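Local coordinates for phosphotriesterase family protein (Listeria monocytogenes serotype 4b str. H7858, PDB 3PNZ), which is a lactonase that probably hydrolyses phosphorylated sugar lactones, with two zinc ions bound in an amidohydrolase-type barrel, at residues S2-P13 with P322-K330. Numbering follows the deposited sequence.
Sequences SFIRTFYGDIAP and PARCFTFKK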
loop_
_atom_site.group_PDB
_atom_site.type_symbol
_atom_site.label_atom_id
_atom_site.label_comp_id
_atom_site.label_asym_id
_atom_site.label_seq_id
_atom_site.Cartn_x
_atom_site.Cartn_y
_atom_site.Cartn_z
ATOM N N SER A 2 -21.458 4.808 -0.023
ATOM C CA SER A 2 -20.120 4.416 -0.473
ATOM C C SER A 2 -19.631 3.171 0.254
ATOM O O SER A 2 -20.300 2.668 1.156
ATOM C CB SER A 2 -19.123 5.558 -0.294
ATOM O OG SER A 2 -18.015 5.357 -1.158
ATOM N N PHE A 3 -18.457 2.676 -0.129
ATOM C CA PHE A 3 -18.011 1.377 0.362
ATOM C C PHE A 3 -16.504 1.216 0.232
ATOM O O PHE A 3 -15.855 1.977 -0.483
ATOM C CB PHE A 3 -18.678 0.263 -0.447
ATOM C CG PHE A 3 -18.378 0.327 -1.915
ATOM C CD1 PHE A 3 -17.251 -0.302 -2.439
ATOM C CD2 PHE A 3 -19.210 1.020 -2.775
ATOM C CE1 PHE A 3 -16.969 -0.239 -3.801
ATOM C CE2 PHE A 3 -18.931 1.088 -4.129
ATOM C CZ PHE A 3 -17.804 0.452 -4.643
ATOM N N ILE A 4 -15.965 0.217 0.924
ATOM C CA ILE A 4 -14.589 -0.239 0.713
ATOM C C ILE A 4 -14.633 -1.622 0.063
ATOM O O ILE A 4 -15.394 -2.503 0.495
ATOM C CB ILE A 4 -13.796 -0.297 2.043
ATOM C CG1 ILE A 4 -13.572 1.115 2.580
ATOM C CG2 ILE A 4 -12.457 -1.003 1.841
ATOM C CD1 ILE A 4 -14.036 1.317 3.988
ATOM N N ARG A 5 -13.833 -1.810 -0.985
ATOM C CA ARG A 5 -13.851 -3.052 -1.745
ATOM C C ARG A 5 -12.806 -4.031 -1.227
ATOM O O ARG A 5 -11.596 -3.807 -1.364
ATOM C CB ARG A 5 -13.652 -2.777 -3.240
ATOM C CG ARG A 5 -13.534 -4.018 -4.099
ATOM C CD ARG A 5 -13.977 -3.757 -5.537
ATOM N NE ARG A 5 -15.396 -3.397 -5.582
ATOM C CZ ARG A 5 -16.041 -2.985 -6.666
ATOM N NH1 ARG A 5 -15.411 -2.876 -7.828
ATOM N NH2 ARG A 5 -17.327 -2.672 -6.583
ATOM N N THR A 6 -13.283 -5.106 -0.604
ATOM C CA THR A 6 -12.402 -6.152 -0.085
ATOM C C THR A 6 -12.511 -7.400 -0.959
ATOM O O THR A 6 -13.392 -7.501 -1.805
ATOM C CB THR A 6 -12.736 -6.539 1.374
ATOM O OG1 THR A 6 -13.931 -7.327 1.407
ATOM C CG2 THR A 6 -12.893 -5.300 2.272
ATOM N N PHE A 7 -11.605 -8.351 -0.752
ATOM C CA PHE A 7 -11.612 -9.594 -1.511
ATOM C C PHE A 7 -12.963 -10.301 -1.427
ATOM O O PHE A 7 -13.385 -10.937 -2.390
ATOM C CB PHE A 7 -10.524 -10.540 -1.004
ATOM C CG PHE A 7 -9.180 -10.332 -1.653
ATOM C CD1 PHE A 7 -8.886 -9.151 -2.316
ATOM C CD2 PHE A 7 -8.216 -11.328 -1.605
ATOM C CE1 PHE A 7 -7.647 -8.968 -2.918
ATOM C CE2 PHE A 7 -6.975 -11.149 -2.194
ATOM C CZ PHE A 7 -6.690 -9.970 -2.849
ATOM N N TYR A 8 -13.626 -10.198 -0.282
ATOM C CA TYR A 8 -14.889 -10.917 -0.085
ATOM C C TYR A 8 -16.124 -10.019 -0.029
ATOM O O TYR A 8 -17.142 -10.384 0.567
ATOM C CB TYR A 8 -14.813 -11.830 1.141
ATOM C CG TYR A 8 -14.056 -13.101 0.847
ATOM C CD1 TYR A 8 -14.664 -14.145 0.158
ATOM C CD2 TYR A 8 -12.728 -13.252 1.233
ATOM C CE1 TYR A 8 -13.977 -15.305 -0.133
ATOM C CE2 TYR A 8 -12.031 -14.416 0.948
ATOM C CZ TYR A 8 -12.664 -15.439 0.267
ATOM O OH TYR A 8 -11.987 -16.601 -0.026
ATOM N N GLY A 9 -16.046 -8.859 -0.670
ATOM C CA GLY A 9 -17.220 -8.015 -0.834
ATOM C C GLY A 9 -16.986 -6.545 -0.535
ATOM O O GLY A 9 -15.960 -6.163 0.050
ATOM N N ASP A 10 -17.942 -5.715 -0.943
ATOM C CA ASP A 10 -17.900 -4.294 -0.633
ATOM C C ASP A 10 -18.546 -4.069 0.728
ATOM O O ASP A 10 -19.665 -4.526 0.977
ATOM C CB ASP A 10 -18.608 -3.485 -1.723
ATOM C CG ASP A 10 -17.977 -3.677 -3.097
ATOM O OD1 ASP A 10 -16.787 -4.066 -3.175
ATOM O OD2 ASP A 10 -18.669 -3.441 -4.109
ATOM N N ILE A 11 -17.833 -3.385 1.616
ATOM C CA ILE A 11 -18.267 -3.224 2.993
ATOM C C ILE A 11 -18.469 -1.755 3.338
ATOM O O ILE A 11 -17.960 -0.874 2.642
ATOM C CB ILE A 11 -17.259 -3.861 3.987
ATOM C CG1 ILE A 11 -15.917 -3.114 3.971
ATOM C CG2 ILE A 11 -17.058 -5.328 3.662
ATOM C CD1 ILE A 11 -14.938 -3.618 5.037
ATOM N N ALA A 12 -19.206 -1.493 4.414
ATOM C CA ALA A 12 -19.406 -0.126 4.878
ATOM C C ALA A 12 -18.126 0.361 5.535
ATOM O O ALA A 12 -17.387 -0.435 6.120
ATOM C CB ALA A 12 -20.560 -0.062 5.875
ATOM N N PRO A 13 -17.851 1.668 5.441
ATOM C CA PRO A 13 -16.629 2.177 6.084
ATOM C C PRO A 13 -16.560 1.802 7.557
ATOM O O PRO A 13 -15.483 1.514 8.082
ATOM C CB PRO A 13 -16.754 3.689 5.915
ATOM C CG PRO A 13 -17.537 3.848 4.652
ATOM C CD PRO A 13 -18.524 2.696 4.630
ATOM N N PRO A 322 -8.122 5.400 7.736
ATOM C CA PRO A 322 -8.300 4.387 6.684
ATOM C C PRO A 322 -9.750 4.289 6.197
ATOM O O PRO A 322 -9.981 4.039 5.019
ATOM C CB PRO A 322 -7.889 3.077 7.372
ATOM C CG PRO A 322 -6.957 3.501 8.469
ATOM C CD PRO A 322 -7.448 4.855 8.930
ATOM N N ALA A 323 -10.716 4.479 7.087
ATOM C CA ALA A 323 -12.120 4.433 6.662
ATOM C C ALA A 323 -12.449 5.568 5.692
ATOM O O ALA A 323 -13.279 5.405 4.800
ATOM C CB ALA A 323 -13.045 4.467 7.867
ATOM N N ARG A 324 -11.806 6.718 5.861
ATOM C CA ARG A 324 -11.991 7.828 4.938
ATOM C C ARG A 324 -11.216 7.612 3.632
ATOM O O ARG A 324 -11.729 7.863 2.539
ATOM C CB ARG A 324 -11.588 9.156 5.592
ATOM C CG ARG A 324 -11.854 10.378 4.705
ATOM C CD ARG A 324 -11.777 11.709 5.462
ATOM N NE ARG A 324 -10.417 12.075 5.867
ATOM C CZ ARG A 324 -9.609 12.874 5.170
ATOM N NH1 ARG A 324 -10.008 13.400 4.016
ATOM N NH2 ARG A 324 -8.388 13.145 5.625
ATOM N N CYS A 325 -9.990 7.115 3.752
ATOM C CA CYS A 325 -9.107 6.983 2.597
ATOM C C CYS A 325 -9.551 5.891 1.622
ATOM O O CYS A 325 -9.583 6.109 0.412
ATOM C CB CYS A 325 -7.663 6.740 3.055
ATOM S SG CYS A 325 -6.479 6.510 1.690
ATOM N N PHE A 326 -9.916 4.725 2.147
ATOM C CA PHE A 326 -10.100 3.561 1.290
ATOM C C PHE A 326 -11.516 3.365 0.738
ATOM O O PHE A 326 -11.779 2.395 0.038
ATOM C CB PHE A 326 -9.578 2.304 1.989
ATOM C CG PHE A 326 -8.101 2.367 2.262
ATOM C CD1 PHE A 326 -7.194 2.323 1.211
ATOM C CD2 PHE A 326 -7.625 2.523 3.559
ATOM C CE1 PHE A 326 -5.825 2.408 1.452
ATOM C CE2 PHE A 326 -6.258 2.607 3.804
ATOM C CZ PHE A 326 -5.368 2.545 2.748
ATOM N N THR A 327 -12.411 4.305 1.022
ATOM C CA THR A 327 -13.741 4.253 0.422
ATOM C C THR A 327 -13.666 4.663 -1.039
ATOM O O THR A 327 -12.905 5.562 -1.402
ATOM C CB THR A 327 -14.695 5.207 1.112
ATOM O OG1 THR A 327 -14.155 6.533 1.028
ATOM C CG2 THR A 327 -14.887 4.809 2.567
ATOM N N PHE A 328 -14.447 3.999 -1.885
ATOM C CA PHE A 328 -14.591 4.428 -3.274
ATOM C C PHE A 328 -15.213 5.818 -3.314
ATOM O O PHE A 328 -15.980 6.204 -2.422
ATOM C CB PHE A 328 -15.447 3.429 -4.058
ATOM C CG PHE A 328 -14.659 2.319 -4.698
ATOM C CD1 PHE A 328 -13.802 1.532 -3.939
ATOM C CD2 PHE A 328 -14.783 2.058 -6.044
ATOM C CE1 PHE A 328 -13.074 0.509 -4.526
ATOM C CE2 PHE A 328 -14.073 1.033 -6.637
ATOM C CZ PHE A 328 -13.215 0.257 -5.872
ATOM N N LYS A 329 -14.906 6.578 -4.356
ATOM C CA LYS A 329 -15.303 7.982 -4.378
ATOM C C LYS A 329 -16.599 8.186 -5.167
ATOM O O LYS A 329 -16.618 8.839 -6.208
ATOM C CB LYS A 329 -14.166 8.854 -4.930
ATOM C CG LYS A 329 -12.785 8.518 -4.323
ATOM C CD LYS A 329 -12.794 8.562 -2.790
ATOM C CE LYS A 329 -11.441 8.083 -2.219
ATOM N NZ LYS A 329 -11.432 7.965 -0.721
ATOM N N LYS A 330 -17.682 7.615 -4.650
ATOM C CA LYS A 330 -18.986 7.747 -5.288
ATOM C C LYS A 330 -20.077 7.645 -4.231
ATOM O O LYS A 330 -19.919 6.931 -3.236
ATOM C CB LYS A 330 -19.171 6.668 -6.355
ATOM C CG LYS A 330 -18.907 5.268 -5.844
ATOM C CD LYS A 330 -19.325 4.213 -6.839
ATOM C CE LYS A 330 -18.678 4.423 -8.189
ATOM N NZ LYS A 330 -19.134 3.387 -9.157
ATOM O OXT LYS A 330 -21.129 8.283 -4.351
HETATM O O HOH W 1 -22.580 6.466 -2.031
HETATM O O HOH W 2 -11.698 0.118 -1.449
#
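F3 and F328 meet in an offset stack, ring centroids 4.7 Å apart and planes tilted by 26°. CE1 of F3 does the closest touching, 3.6 Å from CG of F328, while CB of F328 points its hydrogen onto the F3 face as a CH-pi contact. With chi1 at 59°, F3 sets its ring between its own backbone N and carbonyl carbon, which swings the ring back to F328 although CB starts off the other way. The backbones join beside the stack: F328 N donates to F3 O over 2.8 Å, in a bond nearly straight at both ends.

R5 closes the far end of the F328 ring, its CB 3.6 Å from CE1 of F328. Its guanidinium lies oblique to that ring and is held side-on by D10, NE to OD1 and NH2 to OD2; D10 OD2 in turn sits over the other face of F3. Water 2 bridges R5 N and F326 O, and CG1 of I4 packs against F326 O, 3.4 Å away. Beyond this tight part P13 meets A323 more loosely, CB to CB at 4.3 Å.

The two chain ends form the looser, solvent side. S2 OG makes a weak bond at best to K330 O, 3.2 Å away, and water 1 links S2 N to the same carbonyl; the K330 side chain only brushes F3 with its CD.

The contact thus ties the N-terminal hairpin of strands 4-6 and 9-11 to the tail leaving helix 310-325 of the TIM barrel. E140 at the end of helix 128-140 takes R5 NH1 in a second salt bridge, F7 and Y8 at the hairpin turn rest on helix 75-85, and P322 and F326 pack on barrel strand 19-23.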